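Local coordinates for probable outer membrane protein (PDB 3DWO) that probably carries hydrophobic compounds, such as long-chain fatty acids, across the outer membrane of Pseudomonas aeruginosa as a beta-barrel channel of the FadL family, at residues I54-N59 against G89-G94; M122-D127 against V137-E142; N185-G190 against L265-L270; T325-P330 against D417-G422. All coordinates share one frame; numbering follows the deposited sequence.

Contact 1: residues I54-N59 against G89-G94. With C8E ((hydroxyethyloxy)tri(ethyloxy)octane), chain E.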
# COMPACT_ATOMS: atom_id res chain seq x y z
N ILE A 54 9.70 -3.87 7.56
CA ILE A 54 8.42 -3.91 8.24
C ILE A 54 8.25 -5.16 9.09
O ILE A 54 8.43 -6.28 8.62
CB ILE A 54 7.25 -3.83 7.23
CG1 ILE A 54 7.48 -2.66 6.26
CG2 ILE A 54 5.93 -3.68 7.96
CD1 ILE A 54 7.65 -1.31 6.93
N ASP A 55 7.88 -4.95 10.35
CA ASP A 55 7.69 -6.03 11.31
C ASP A 55 6.20 -6.18 11.58
O ASP A 55 5.53 -5.20 11.92
CB ASP A 55 8.41 -5.69 12.61
CG ASP A 55 8.64 -6.89 13.48
OD1 ASP A 55 9.60 -7.64 13.19
OD2 ASP A 55 7.87 -7.10 14.43
N ILE A 56 5.68 -7.40 11.44
CA ILE A 56 4.26 -7.65 11.68
C ILE A 56 4.05 -8.91 12.51
O ILE A 56 4.59 -9.97 12.19
CB ILE A 56 3.48 -7.86 10.36
CG1 ILE A 56 3.66 -6.65 9.44
CG2 ILE A 56 2.01 -8.08 10.66
CD1 ILE A 56 3.16 -6.89 8.01
N LYS A 57 3.26 -8.80 13.57
CA LYS A 57 2.98 -9.93 14.44
C LYS A 57 1.55 -9.93 14.97
O LYS A 57 0.90 -8.89 15.06
CB LYS A 57 3.94 -9.95 15.63
CG LYS A 57 5.38 -10.26 15.29
CD LYS A 57 6.20 -10.25 16.57
CE LYS A 57 7.70 -10.36 16.29
NZ LYS A 57 8.48 -10.20 17.56
N TYR A 58 1.08 -11.12 15.34
CA TYR A 58 -0.26 -11.30 15.88
C TYR A 58 -0.15 -11.99 17.22
O TYR A 58 0.71 -12.84 17.43
CB TYR A 58 -1.09 -12.18 14.94
CG TYR A 58 -2.49 -12.48 15.43
CD1 TYR A 58 -2.79 -13.68 16.07
CD2 TYR A 58 -3.53 -11.57 15.22
CE1 TYR A 58 -4.11 -13.97 16.49
CE2 TYR A 58 -4.83 -11.84 15.64
CZ TYR A 58 -5.12 -13.04 16.27
OH TYR A 58 -6.42 -13.29 16.66
N ASN A 59 -1.03 -11.61 18.13
CA ASN A 59 -1.08 -12.21 19.45
C ASN A 59 -2.58 -12.31 19.73
O ASN A 59 -3.27 -11.29 19.76
CB ASN A 59 -0.39 -11.31 20.48
CG ASN A 59 0.13 -12.08 21.67
OD1 ASN A 59 1.17 -12.74 21.60
ND2 ASN A 59 -0.60 -12.02 22.78
N GLY A 89 3.76 -16.37 13.37
CA GLY A 89 5.16 -16.01 13.26
C GLY A 89 5.34 -14.57 12.82
O GLY A 89 4.41 -13.76 12.93
N GLN A 90 6.53 -14.25 12.32
CA GLN A 90 6.84 -12.91 11.83
C GLN A 90 6.36 -12.81 10.36
O GLN A 90 6.92 -13.44 9.46
CB GLN A 90 8.35 -12.69 11.92
CG GLN A 90 8.87 -11.48 11.16
CD GLN A 90 8.24 -10.19 11.61
OE1 GLN A 90 7.72 -9.42 10.81
NE2 GLN A 90 8.29 -9.93 12.92
N ALA A 91 5.31 -12.03 10.13
CA ALA A 91 4.72 -11.88 8.81
C ALA A 91 5.24 -10.69 8.01
O ALA A 91 4.78 -10.43 6.89
CB ALA A 91 3.19 -11.80 8.94
N GLY A 92 6.19 -9.97 8.60
CA GLY A 92 6.77 -8.80 7.95
C GLY A 92 7.72 -9.12 6.80
O GLY A 92 7.88 -10.28 6.41
N PHE A 93 8.36 -8.08 6.28
CA PHE A 93 9.28 -8.23 5.16
C PHE A 93 10.31 -7.10 5.12
O PHE A 93 10.31 -6.19 5.94
CB PHE A 93 8.51 -8.17 3.85
CG PHE A 93 7.71 -6.90 3.68
CD1 PHE A 93 6.46 -6.76 4.29
CD2 PHE A 93 8.22 -5.82 2.97
CE1 PHE A 93 5.74 -5.56 4.20
CE2 PHE A 93 7.51 -4.62 2.87
CZ PHE A 93 6.27 -4.50 3.48
N GLY A 94 11.18 -7.21 4.12
CA GLY A 94 12.20 -6.22 3.85
C GLY A 94 12.07 -6.07 2.35
O GLY A 94 11.98 -7.08 1.65
C1 C8E E . 6.99 -5.46 -2.58
C2 C8E E . 6.28 -5.06 -1.36
C3 C8E E . 5.80 -3.69 -1.36
C4 C8E E . 6.77 -2.88 -0.64
C5 C8E E . 6.05 -1.98 0.28
C6 C8E E . 6.91 -0.88 0.66
C7 C8E E . 6.12 -0.30 1.72
C8 C8E E . 7.02 0.03 2.84
O9 C8E E . 6.79 0.96 3.87
C10 C8E E . 6.59 2.32 3.56
C11 C8E E . 6.38 2.98 4.89
O12 C8E E . 5.28 2.38 5.59
C13 C8E E . 5.20 2.70 7.01
C14 C8E E . 4.62 1.77 8.13
O15 C8E E . 4.89 0.38 8.46
C16 C8E E . 3.99 -0.50 7.75
C17 C8E E . 2.69 -0.82 8.50
O18 C8E E . 2.42 -2.10 9.10
C19 C8E E . 1.75 -3.01 8.18
C20 C8E E . 0.28 -3.53 8.37
O21 C8E E . -0.75 -2.98 7.55
O HOH W 1 2.54 -13.66 14.79
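I54 lays its CB over one face of the F93 ring, 4.1 Å from the ring centroid and 23° off the ring normal, a CH-pi contact displaced toward the rim. The two residues form an antiparallel hydrogen-bonded pair between strands 44-63 and 93-105, neighbours in the wall of the FadL-type beta barrel, and their side chains run side by side in the same direction. F93 reaches I54 because its CG sits between the backbone N and the carbonyl carbon. CG1 of I54 closes to 3.5 Å from F93 CZ, while CD1 of I54 meets the detergent C8E of chain E.

Residues 89-92, just before strand 93-105, are not yet in strand geometry, and a side chain takes over part of the backbone pairing. Q90, bent at chi2, brings its amide oxygen OE1 to I56 N at 2.9 Å with an N-H...O angle of 168°. The same OE1 accepts from G92 N at 2.7 Å, so one atom ties the strand to the loop that faces it. I56 O in turn receives A91 N, and the I56 side chain packs its CB near A91 CB on the side where W126 lies. G92 carries no side chain, which lets its CA come within 3.1 Å of I54 O in a CA-H...O contact; a CB there would collide with that oxygen. D55, which forms a salt bridge with K431 on strand 423-441, the other neighbour of strand 44-63, crosses the Q90 side chain at about a right angle; its carboxylate plane is turned 46° from the Q90 amide. Farther along, water 1 accepts from Y58 N at 3.0 Å and lies 2.6 Å from G89 O.

Contact 2: residues M122-D127 against V137-E142. With C8E ((hydroxyethyloxy)tri(ethyloxy)octane), chain E; C8E ((hydroxyethyloxy)tri(ethyloxy)octane), chain D.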
# COMPACT_ATOMS: atom_id res chain seq x y z
N MET A 122 2.44 -3.50 -0.27
CA MET A 122 2.25 -4.09 1.05
C MET A 122 2.49 -5.58 0.94
O MET A 122 2.38 -6.17 -0.14
CB MET A 122 0.84 -3.82 1.60
CG MET A 122 0.60 -4.39 3.01
SD MET A 122 1.93 -4.13 4.26
CE MET A 122 2.14 -2.35 4.19
N ARG A 123 2.82 -6.20 2.06
CA ARG A 123 3.11 -7.61 2.05
C ARG A 123 2.98 -8.18 3.45
O ARG A 123 3.39 -7.55 4.42
CB ARG A 123 4.53 -7.81 1.52
CG ARG A 123 5.01 -9.25 1.45
CD ARG A 123 6.42 -9.28 0.86
NE ARG A 123 6.81 -10.60 0.34
CZ ARG A 123 7.07 -11.66 1.09
NH1 ARG A 123 6.98 -11.59 2.41
NH2 ARG A 123 7.42 -12.80 0.51
N SER A 124 2.38 -9.36 3.56
CA SER A 124 2.26 -10.03 4.83
C SER A 124 2.18 -11.51 4.52
O SER A 124 1.40 -11.93 3.67
CB SER A 124 1.01 -9.55 5.61
OG SER A 124 -0.20 -9.74 4.88
N THR A 125 3.03 -12.30 5.18
CA THR A 125 3.05 -13.74 4.95
C THR A 125 3.03 -14.48 6.28
O THR A 125 4.02 -14.51 7.01
CB THR A 125 4.31 -14.16 4.14
OG1 THR A 125 5.50 -13.78 4.84
CG2 THR A 125 4.31 -13.50 2.78
N TRP A 126 1.88 -15.07 6.61
CA TRP A 126 1.74 -15.80 7.86
C TRP A 126 2.04 -17.27 7.62
O TRP A 126 1.82 -17.79 6.52
CB TRP A 126 0.31 -15.66 8.40
CG TRP A 126 -0.15 -14.24 8.54
CD1 TRP A 126 -0.80 -13.49 7.60
CD2 TRP A 126 0.06 -13.38 9.67
NE1 TRP A 126 -1.01 -12.21 8.08
CE2 TRP A 126 -0.49 -12.12 9.35
CE3 TRP A 126 0.66 -13.56 10.93
CZ2 TRP A 126 -0.46 -11.04 10.23
CZ3 TRP A 126 0.69 -12.48 11.81
CH2 TRP A 126 0.14 -11.23 11.46
N ASP A 127 2.55 -17.94 8.65
CA ASP A 127 2.85 -19.35 8.54
C ASP A 127 1.57 -20.02 8.03
O ASP A 127 0.50 -19.79 8.58
CB ASP A 127 3.25 -19.91 9.91
CG ASP A 127 3.60 -21.38 9.86
OD1 ASP A 127 2.68 -22.22 9.87
OD2 ASP A 127 4.81 -21.68 9.79
N VAL A 137 -3.06 -16.05 4.54
CA VAL A 137 -1.78 -16.73 4.59
C VAL A 137 -0.83 -15.69 3.98
O VAL A 137 -0.13 -15.00 4.71
CB VAL A 137 -1.77 -18.03 3.76
CG1 VAL A 137 -0.37 -18.66 3.79
CG2 VAL A 137 -2.78 -19.02 4.35
N ASP A 138 -0.85 -15.56 2.66
CA ASP A 138 0.00 -14.58 1.99
C ASP A 138 -0.76 -13.45 1.30
O ASP A 138 -1.83 -13.66 0.73
CB ASP A 138 0.90 -15.27 0.96
CG ASP A 138 1.90 -16.20 1.60
OD1 ASP A 138 2.13 -16.08 2.82
OD2 ASP A 138 2.46 -17.06 0.88
N THR A 139 -0.19 -12.25 1.37
CA THR A 139 -0.78 -11.07 0.74
C THR A 139 0.38 -10.25 0.17
O THR A 139 1.30 -9.88 0.89
CB THR A 139 -1.56 -10.20 1.76
OG1 THR A 139 -2.61 -10.97 2.34
CG2 THR A 139 -2.15 -8.99 1.06
N LYS A 140 0.33 -9.99 -1.13
CA LYS A 140 1.37 -9.23 -1.79
C LYS A 140 0.75 -8.29 -2.82
O LYS A 140 0.01 -8.71 -3.71
CB LYS A 140 2.36 -10.19 -2.46
CG LYS A 140 3.28 -9.56 -3.48
CD LYS A 140 4.02 -8.36 -2.93
CE LYS A 140 4.91 -7.73 -4.00
NZ LYS A 140 5.93 -8.69 -4.51
N ILE A 141 1.06 -7.00 -2.69
CA ILE A 141 0.55 -5.98 -3.60
C ILE A 141 1.65 -4.98 -3.92
O ILE A 141 2.32 -4.49 -3.02
CB ILE A 141 -0.60 -5.15 -2.96
CG1 ILE A 141 -1.61 -6.05 -2.25
CG2 ILE A 141 -1.30 -4.32 -4.03
CD1 ILE A 141 -1.13 -6.54 -0.90
N GLU A 142 1.83 -4.68 -5.19
CA GLU A 142 2.80 -3.68 -5.58
C GLU A 142 2.35 -3.00 -6.85
O GLU A 142 1.90 -3.66 -7.79
CB GLU A 142 4.21 -4.26 -5.77
CG GLU A 142 5.19 -3.18 -6.28
CD GLU A 142 6.65 -3.45 -5.96
OE1 GLU A 142 7.01 -4.63 -5.74
OE2 GLU A 142 7.46 -2.49 -5.94
C1 C8E E . 6.99 -5.46 -2.58
C2 C8E E . 6.28 -5.06 -1.36
C3 C8E E . 5.80 -3.69 -1.36
C4 C8E E . 6.77 -2.88 -0.64
C5 C8E E . 6.05 -1.98 0.28
C6 C8E E . 6.91 -0.88 0.66
C7 C8E E . 6.12 -0.30 1.72
C8 C8E E . 7.02 0.03 2.84
O9 C8E E . 6.79 0.96 3.87
C10 C8E E . 6.59 2.32 3.56
C11 C8E E . 6.38 2.98 4.89
O12 C8E E . 5.28 2.38 5.59
C13 C8E E . 5.20 2.70 7.01
C14 C8E E . 4.62 1.77 8.13
O15 C8E E . 4.89 0.38 8.46
C16 C8E E . 3.99 -0.50 7.75
C17 C8E E . 2.69 -0.82 8.50
O18 C8E E . 2.42 -2.10 9.10
C19 C8E E . 1.75 -3.01 8.18
C20 C8E E . 0.28 -3.53 8.37
O21 C8E E . -0.75 -2.98 7.55
C1 C8E D . -7.68 -4.45 6.09
C2 C8E D . -7.36 -5.46 5.08
C3 C8E D . -7.59 -5.05 3.70
C4 C8E D . -7.12 -6.13 2.85
C5 C8E D . -6.85 -5.60 1.49
C6 C8E D . -5.98 -6.50 0.76
C7 C8E D . -6.29 -6.11 -0.60
C8 C8E D . -5.05 -6.10 -1.41
O9 C8E D . -4.85 -6.73 -2.67
C10 C8E D . -5.00 -8.13 -2.77
C11 C8E D . -4.73 -8.46 -4.20
O12 C8E D . -5.96 -8.55 -4.94
C13 C8E D . -6.32 -9.88 -5.43
C14 C8E D . -7.06 -10.99 -4.62
O15 C8E D . -8.24 -11.80 -4.94
C16 C8E D . -9.46 -11.18 -4.49
C17 C8E D . -9.89 -11.57 -3.07
O18 C8E D . -9.37 -12.71 -2.36
C19 C8E D . -10.14 -13.92 -2.58
C20 C8E D . -10.77 -14.76 -1.40
O21 C8E D . -10.04 -15.87 -0.86
O HOH W 2 -1.48 -11.90 4.51
O HOH W 3 3.23 -17.93 4.29
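V137 O is approached by three groups: W126 N donates to it at 2.8 Å and 172°, water 2 reaches it in a weak bond, and the edge of the W126 indole brings CD1 close to it. The indole gets there with its CG beside the backbone N (chi1 -54°), and its NE1 is bonded farther out to P371 O. Water 2 also donates to S124 OG at 2.5 Å and lies 2.6 Å from T139 OG1, linking two hydroxyls of a hydrogen-bonded pair; S124 OG bonds R372 O as well.

The segments cover the end of strand 110-125 and the start of strand 138-153, adjacent antiparallel staves of the barrel; the axes of the short pieces 122-125 and 138-142 approach to 4.7 Å at 166°. Pairing alternates regularly from M122 with I141 to T125 with D138. On the other edge of the second strand, toward 158-177, V137 and D138 both face S174 in a classic beta bulge. On the face of R123, T125, D138 and K140, D138 OD1 lies 3.2 Å from T125 CB, and water 3 joins that oxygen to W126 O. On the other face M122 CB touches I141 CD1, and I141 CG1 comes 3.3 Å from O9 of the chain D detergent. C1, the alkyl end of the chain E detergent, touches K140 CE at 3.4 Å.

Contact 3: residues N185-G190 against L265-L270. With C8E ((hydroxyethyloxy)tri(ethyloxy)octane), chain C.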
# COMPACT_ATOMS: atom_id res chain seq x y z
N ASN A 185 -22.55 -23.83 7.10
CA ASN A 185 -23.17 -22.50 7.19
C ASN A 185 -23.95 -22.10 5.93
O ASN A 185 -24.53 -21.02 5.88
CB ASN A 185 -22.09 -21.43 7.42
CG ASN A 185 -21.46 -21.52 8.81
OD1 ASN A 185 -22.10 -21.19 9.80
ND2 ASN A 185 -20.22 -21.97 8.87
N SER A 186 -23.97 -22.97 4.93
CA SER A 186 -24.62 -22.67 3.66
C SER A 186 -26.15 -22.72 3.65
O SER A 186 -26.77 -23.39 4.46
CB SER A 186 -24.11 -23.61 2.58
OG SER A 186 -24.61 -24.93 2.81
N PRO A 187 -26.77 -22.02 2.69
CA PRO A 187 -28.23 -22.04 2.60
C PRO A 187 -28.75 -23.30 1.91
O PRO A 187 -29.95 -23.55 1.91
CB PRO A 187 -28.54 -20.77 1.81
CG PRO A 187 -27.38 -20.68 0.88
CD PRO A 187 -26.21 -20.97 1.81
N GLY A 188 -27.85 -24.10 1.34
CA GLY A 188 -28.27 -25.31 0.65
C GLY A 188 -27.72 -26.63 1.17
O GLY A 188 -28.23 -27.70 0.84
N MET A 189 -26.68 -26.57 2.00
CA MET A 189 -26.07 -27.78 2.54
C MET A 189 -25.90 -27.78 4.05
O MET A 189 -25.12 -28.57 4.58
CB MET A 189 -24.70 -28.01 1.90
CG MET A 189 -24.70 -28.86 0.66
SD MET A 189 -23.02 -29.49 0.36
CE MET A 189 -22.97 -30.90 1.48
N GLY A 190 -26.61 -26.90 4.73
CA GLY A 190 -26.50 -26.84 6.18
C GLY A 190 -27.26 -27.96 6.84
O GLY A 190 -27.80 -28.83 6.16
N LEU A 265 -24.36 -26.38 -4.94
CA LEU A 265 -25.58 -26.80 -4.27
C LEU A 265 -25.65 -26.10 -2.92
O LEU A 265 -26.74 -25.72 -2.46
CB LEU A 265 -25.58 -28.32 -4.08
CG LEU A 265 -25.39 -29.13 -5.37
CD1 LEU A 265 -25.36 -30.62 -5.05
CD2 LEU A 265 -26.51 -28.82 -6.35
N ALA A 266 -24.49 -25.91 -2.29
CA ALA A 266 -24.43 -25.23 -1.00
C ALA A 266 -24.74 -23.74 -1.16
O ALA A 266 -25.52 -23.17 -0.41
CB ALA A 266 -23.04 -25.40 -0.38
N TYR A 267 -24.11 -23.12 -2.16
CA TYR A 267 -24.30 -21.71 -2.44
C TYR A 267 -24.76 -21.53 -3.89
O TYR A 267 -23.94 -21.33 -4.79
CB TYR A 267 -22.99 -20.95 -2.19
CG TYR A 267 -22.58 -20.92 -0.74
CD1 TYR A 267 -23.08 -19.95 0.13
CD2 TYR A 267 -21.74 -21.90 -0.21
CE1 TYR A 267 -22.75 -19.95 1.48
CE2 TYR A 267 -21.41 -21.91 1.14
CZ TYR A 267 -21.92 -20.94 1.98
OH TYR A 267 -21.62 -20.97 3.33
N PRO A 268 -26.07 -21.59 -4.12
CA PRO A 268 -26.59 -21.43 -5.48
C PRO A 268 -26.00 -20.18 -6.11
O PRO A 268 -25.87 -19.15 -5.44
CB PRO A 268 -28.10 -21.32 -5.26
CG PRO A 268 -28.33 -22.18 -4.04
CD PRO A 268 -27.17 -21.75 -3.15
N GLY A 269 -25.62 -20.26 -7.38
CA GLY A 269 -25.03 -19.12 -8.05
C GLY A 269 -23.51 -19.13 -7.97
O GLY A 269 -22.84 -18.30 -8.59
N LEU A 270 -22.97 -20.07 -7.21
CA LEU A 270 -21.53 -20.18 -7.07
C LEU A 270 -20.98 -21.23 -8.03
O LEU A 270 -21.48 -22.35 -8.09
CB LEU A 270 -21.16 -20.56 -5.63
CG LEU A 270 -19.68 -20.90 -5.36
CD1 LEU A 270 -18.81 -19.70 -5.71
CD2 LEU A 270 -19.49 -21.28 -3.90
C1 C8E C . -13.82 -18.53 -2.01
C2 C8E C . -15.14 -19.08 -1.77
C3 C8E C . -15.15 -20.51 -1.47
C4 C8E C . -16.54 -20.93 -1.41
C5 C8E C . -16.58 -22.31 -0.89
C6 C8E C . -17.95 -22.72 -0.70
C7 C8E C . -17.76 -24.14 -0.45
C8 C8E C . -19.09 -24.75 -0.30
O9 C8E C . -19.41 -26.09 0.02
C10 C8E C . -18.98 -27.13 -0.82
C11 C8E C . -19.53 -28.37 -0.20
O12 C8E C . -18.49 -29.24 0.27
C13 C8E C . -18.98 -30.34 1.08
C14 C8E C . -18.13 -31.49 1.70
O15 C8E C . -16.69 -31.70 1.82
C16 C8E C . -16.18 -32.41 0.68
C17 C8E C . -16.17 -33.94 0.81
O18 C8E C . -16.29 -34.82 -0.33
C19 C8E C . -17.67 -35.17 -0.63
C20 C8E C . -18.13 -35.76 -2.01
O21 C8E C . -19.52 -35.65 -2.36
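Apolar contacts dominate where S186 and P187 lie against Y267. CB of S186 stands over one face of the tyrosine ring, 3.8 Å from its centroid and 27° off the normal, a CH-pi contact offset toward the rim. CD of P187 approaches CE1 of Y267 at 3.6 Å, the proline ring crossing the tyrosine side chain at about a right angle. P187 CG also meets P268 CD, where the two prolines slide past each other in opposite directions. M189 adds its CB against A266 CB at 3.8 Å, and its chain, extended at chi2 (-161°), brings SD to 3.7 Å from C11 of the chain C detergent; the bend at chi3 turns only CE. The same detergent puts C8 at the edge of the Y267 ring, in its plane.

Polar links across the pair are sparse. G188 N donates weakly to A266 O at 3.1 Å with an angle of 126°. Beside it, G188 CA makes a CA-H...O contact with L265 O at 3.5 Å. Within 185-190, S186 OG accepts from M189 N at 2.8 Å, an ST motif, the serine oxygen taking the N-H three residues on; that hydroxyl also bonds A183 O. The hydroxyl of Y267 is bonded to S182 O.

The contact thus joins two peripheral elements of the FadL-family fold, its centre about 35 Å from the centre of the chain. Segment 185-190 follows helix 179-184 on the way to strand 201-220; segment 265-270 leaves helix 262-266 through a type II turn from Y267 to L270, ahead of strand 275-281.

Contact 4: residues T325-P330 against D417-G422. With C8E ((hydroxyethyloxy)tri(ethyloxy)octane), chain C.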
# COMPACT_ATOMS: atom_id res chain seq x y z
N THR A 325 -19.34 -13.43 -9.25
CA THR A 325 -18.68 -13.36 -7.95
C THR A 325 -18.42 -14.71 -7.31
O THR A 325 -19.30 -15.57 -7.25
CB THR A 325 -19.52 -12.50 -6.96
OG1 THR A 325 -19.46 -11.12 -7.37
CG2 THR A 325 -19.00 -12.63 -5.53
N ILE A 326 -17.19 -14.92 -6.86
CA ILE A 326 -16.84 -16.15 -6.18
C ILE A 326 -17.07 -15.83 -4.70
O ILE A 326 -17.76 -16.56 -3.99
CB ILE A 326 -15.37 -16.53 -6.41
CG1 ILE A 326 -15.17 -16.97 -7.87
CG2 ILE A 326 -14.96 -17.65 -5.47
CD1 ILE A 326 -16.03 -18.14 -8.27
N VAL A 327 -16.49 -14.71 -4.25
CA VAL A 327 -16.67 -14.24 -2.89
C VAL A 327 -16.39 -12.75 -2.83
O VAL A 327 -15.50 -12.24 -3.51
CB VAL A 327 -15.73 -14.97 -1.87
CG1 VAL A 327 -14.27 -14.67 -2.17
CG2 VAL A 327 -16.07 -14.54 -0.45
N SER A 328 -17.20 -12.04 -2.04
CA SER A 328 -17.03 -10.60 -1.87
C SER A 328 -16.76 -10.33 -0.39
O SER A 328 -17.55 -10.70 0.47
CB SER A 328 -18.29 -9.86 -2.32
OG SER A 328 -18.07 -8.46 -2.35
N ILE A 329 -15.64 -9.68 -0.11
CA ILE A 329 -15.25 -9.37 1.26
C ILE A 329 -15.32 -7.87 1.53
O ILE A 329 -14.60 -7.08 0.93
CB ILE A 329 -13.81 -9.88 1.53
CG1 ILE A 329 -13.73 -11.37 1.23
CG2 ILE A 329 -13.41 -9.62 2.99
CD1 ILE A 329 -12.33 -11.95 1.30
N PRO A 330 -16.21 -7.45 2.44
CA PRO A 330 -16.33 -6.02 2.74
C PRO A 330 -15.16 -5.51 3.57
O PRO A 330 -14.66 -6.19 4.45
CB PRO A 330 -17.65 -5.94 3.51
CG PRO A 330 -18.42 -7.15 3.03
CD PRO A 330 -17.34 -8.20 3.02
N ASP A 417 -20.36 -16.80 5.80
CA ASP A 417 -20.69 -18.22 5.66
C ASP A 417 -19.81 -19.03 4.69
O ASP A 417 -19.22 -20.03 5.09
CB ASP A 417 -22.15 -18.39 5.24
CG ASP A 417 -23.13 -17.86 6.29
OD1 ASP A 417 -22.79 -17.84 7.49
OD2 ASP A 417 -24.27 -17.48 5.91
N ARG A 418 -19.73 -18.61 3.43
CA ARG A 418 -18.94 -19.37 2.46
C ARG A 418 -17.44 -19.43 2.74
O ARG A 418 -16.73 -20.22 2.12
CB ARG A 418 -19.20 -18.87 1.03
CG ARG A 418 -18.67 -17.50 0.68
CD ARG A 418 -19.01 -17.17 -0.78
NE ARG A 418 -20.45 -17.08 -1.00
CZ ARG A 418 -21.03 -16.98 -2.19
NH1 ARG A 418 -20.30 -16.95 -3.30
NH2 ARG A 418 -22.35 -16.91 -2.29
N LEU A 419 -16.96 -18.63 3.69
CA LEU A 419 -15.55 -18.65 4.05
C LEU A 419 -15.27 -19.44 5.34
O LEU A 419 -14.18 -19.37 5.90
CB LEU A 419 -14.99 -17.23 4.18
CG LEU A 419 -14.82 -16.47 2.86
CD1 LEU A 419 -14.19 -15.12 3.14
CD2 LEU A 419 -13.94 -17.29 1.89
N GLY A 420 -16.28 -20.17 5.81
CA GLY A 420 -16.09 -20.97 7.00
C GLY A 420 -16.70 -20.50 8.32
O GLY A 420 -16.73 -21.27 9.28
N GLY A 421 -17.16 -19.25 8.38
CA GLY A 421 -17.78 -18.74 9.59
C GLY A 421 -16.91 -18.59 10.84
O GLY A 421 -17.44 -18.43 11.94
N GLY A 422 -15.59 -18.62 10.68
CA GLY A 422 -14.72 -18.48 11.85
C GLY A 422 -14.53 -17.03 12.28
O GLY A 422 -15.11 -16.12 11.68
C1 C8E C . -13.82 -18.53 -2.01
C2 C8E C . -15.14 -19.08 -1.77
C3 C8E C . -15.15 -20.51 -1.47
C4 C8E C . -16.54 -20.93 -1.41
C5 C8E C . -16.58 -22.31 -0.89
C6 C8E C . -17.95 -22.72 -0.70
C7 C8E C . -17.76 -24.14 -0.45
C8 C8E C . -19.09 -24.75 -0.30
O9 C8E C . -19.41 -26.09 0.02
C10 C8E C . -18.98 -27.13 -0.82
C11 C8E C . -19.53 -28.37 -0.20
O12 C8E C . -18.49 -29.24 0.27
C13 C8E C . -18.98 -30.34 1.08
C14 C8E C . -18.13 -31.49 1.70
O15 C8E C . -16.69 -31.70 1.82
C16 C8E C . -16.18 -32.41 0.68
C17 C8E C . -16.17 -33.94 0.81
O18 C8E C . -16.29 -34.82 -0.33
C19 C8E C . -17.67 -35.17 -0.63
C20 C8E C . -18.13 -35.76 -2.01
O21 C8E C . -19.52 -35.65 -2.36
O HOH W 4 -21.70 -16.43 -5.66
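R418 NH1 donates to I326 O at 2.7 Å with an N-H...O angle of 146°. The oxygen lies in the guanidinium plane, at its edge, but NH1 stands 39° out of the carbonyl plane, so the bond is well placed for the arginine and less so for the carbonyl. Water 4, also in the guanidinium plane, accepts from NH1 at 2.8 Å and donates to T325 O, giving that nitrogen a second link to the same corner of the chain. Alongside, V327 CG2 sits 4.0 Å from both R418 CD and L419 CG, and L419 CD1 meets I329 CD1 at 4.1 Å; valine and isoleucine each cross the leucine at about a right angle.

The arginine is put there by its first torsion (chi1 70°) and a bend at chi3, which direct the guanidinium along V327 to the corner at 326. There I326 and V327 both face L319 in a classic beta bulge of the two-stranded sheet 316-321 with 324-330. On the other side, R418 belongs to a short 3-10 turn before strand 423-441, and its own carbonyl bonds S182 OG.

This joins a loop of the FadL-type barrel to a small hairpin. With C1 of the chain C detergent 3.7 Å from I326 CG2, the chemistry is consistent with a surface suited to alkyl chains, bordered by the guanidinium of R418, whose NH1 is engaged by a carbonyl and a water.

In the fold
Contacts 1 and 2, centres 10 Å apart, lie on two seams of the barrel wall separated by the seam between strands 93-105 and 110-125. Just beyond the end of that middle seam A91 O lies 3.1 Å from T125 N, a probable hydrogen bond, and A91 CB packs 3.6 Å from W126 CD2. Both touch the chain E detergent. Contacts 3 and 4, with centres 12 Å apart, join loops and the small hairpin around the chain C detergent, and meet where Y267 OH lies 3.1 Å from D417 O. The two groups are separate: contacts 2 and 4 have centres 19 Å apart and nearest atoms about 10 Å apart. The detergents possibly mark places for hydrophobic compounds.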